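Side-chain contact in G/U mismatch-specific DNA glycosylase (Deinococcus radiodurans, PDB 2C2Q), which is a mismatch-specific DNA glycosylase of the uracil-DNA glycosylase superfamily: residues A[124-127]-A[128-132]. The protein carries 1 engineered substitution. Sequence-based numbering, arbitrary orientation.
Sequences RGAS and ETLGV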
# COMPACT_ATOMS: atom_id res chain seq x y z
N ARG A 124 0.70 0.80 -11.28
CA ARG A 124 0.29 2.16 -11.51
C ARG A 124 0.62 3.13 -10.37
O ARG A 124 1.08 4.24 -10.62
CB ARG A 124 -1.23 2.18 -11.76
CG ARG A 124 -1.76 3.59 -12.11
CD ARG A 124 -1.09 4.20 -13.35
NE ARG A 124 -1.53 5.60 -13.62
CZ ARG A 124 -2.56 5.96 -14.41
NH1 ARG A 124 -3.33 5.04 -14.97
NH2 ARG A 124 -2.84 7.25 -14.60
N GLY A 125 0.34 2.74 -9.14
CA GLY A 125 0.72 3.55 -8.00
C GLY A 125 2.23 3.77 -7.96
O GLY A 125 2.67 4.90 -7.76
N ALA A 126 3.01 2.71 -8.18
CA ALA A 126 4.47 2.80 -8.15
C ALA A 126 4.94 3.74 -9.29
O ALA A 126 5.76 4.63 -9.09
CB ALA A 126 5.11 1.41 -8.28
N SER A 127 4.31 3.61 -10.45
CA SER A 127 4.65 4.40 -11.64
C SER A 127 4.33 5.88 -11.45
O SER A 127 5.15 6.72 -11.78
CB SER A 127 3.99 3.81 -12.92
OG SER A 127 4.01 4.75 -13.98
N GLU A 128 3.19 6.21 -10.84
CA GLU A 128 2.85 7.62 -10.52
C GLU A 128 3.88 8.22 -9.55
O GLU A 128 4.16 9.41 -9.65
CB GLU A 128 1.45 7.75 -9.95
CG GLU A 128 0.32 7.48 -10.95
CD GLU A 128 0.21 8.49 -12.12
OE1 GLU A 128 0.75 9.60 -12.00
OE2 GLU A 128 -0.45 8.16 -13.16
N THR A 129 4.42 7.41 -8.65
CA THR A 129 5.38 7.86 -7.61
C THR A 129 6.83 7.91 -8.09
O THR A 129 7.52 8.90 -7.84
CB THR A 129 5.24 6.96 -6.36
OG1 THR A 129 3.89 7.02 -5.90
CG2 THR A 129 6.13 7.46 -5.15
N LEU A 130 7.26 6.87 -8.78
CA LEU A 130 8.67 6.68 -9.13
C LEU A 130 9.03 7.34 -10.46
O LEU A 130 10.22 7.49 -10.77
CB LEU A 130 9.06 5.19 -9.13
CG LEU A 130 8.88 4.40 -7.82
CD1 LEU A 130 9.08 2.88 -8.02
CD2 LEU A 130 9.80 4.92 -6.72
N GLY A 131 8.01 7.74 -11.23
CA GLY A 131 8.19 8.38 -12.53
C GLY A 131 8.69 7.44 -13.63
O GLY A 131 9.23 7.90 -14.64
N VAL A 132 8.55 6.14 -13.42
CA VAL A 132 8.92 5.16 -14.43
C VAL A 132 7.64 4.46 -14.93
O VAL A 132 6.77 4.09 -14.12
CB VAL A 132 9.99 4.17 -13.91
CG1 VAL A 132 11.28 4.91 -13.54
CG2 VAL A 132 9.50 3.39 -12.70
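An i to i+4 salt bridge between Arg124 and Glu128 runs along helix 123-130, and a serine ties down the chain at the C-terminal end, where it leaves the helix. The two charged side chains run alongside each other in the same direction. Arg124 grips side-on, with both nitrogens on a single oxygen: NE lies 2.8 Å and NH2 2.9 Å from Glu128 OE2. That oxygen sits almost in the guanidinium plane, whereas the carboxylate is turned 34° against it. NE uses the anti lone pair of OE2, while NH2 meets the oxygen nearly along its C-O axis. A bend at chi2 in each chain brings the charged groups together.

Gly125 O has two donors on opposite faces of its carbonyl plane, the amide of Thr129 and, 3.1 Å away, the hydroxyl Thr129 OG1. Helical geometry ends at Gly131, whose phi is positive; its N still donates to Ser127 O at 3.1 Å. Ser127 OG, held anti to its own N (chi1 164°), reaches forward from the helix, past Gly131, and donates to Val132 O at 2.8 Å, coming in from above the plane of that carbonyl, away from its lone-pair directions.

Ala126 and Leu130 line another side of the helix, CB to CD1 at 4.2 Å, and rest on strand 153-156, Ala126 on Val156 and Leu130 on Leu154. Thr129 packs against Phe120 of strand 117-120 and against Pro103 and Leu106 of helix 103-113, whose Arg107 hydrogen-bonds Thr129 O, while Trp101 touches both partners of the salt bridge.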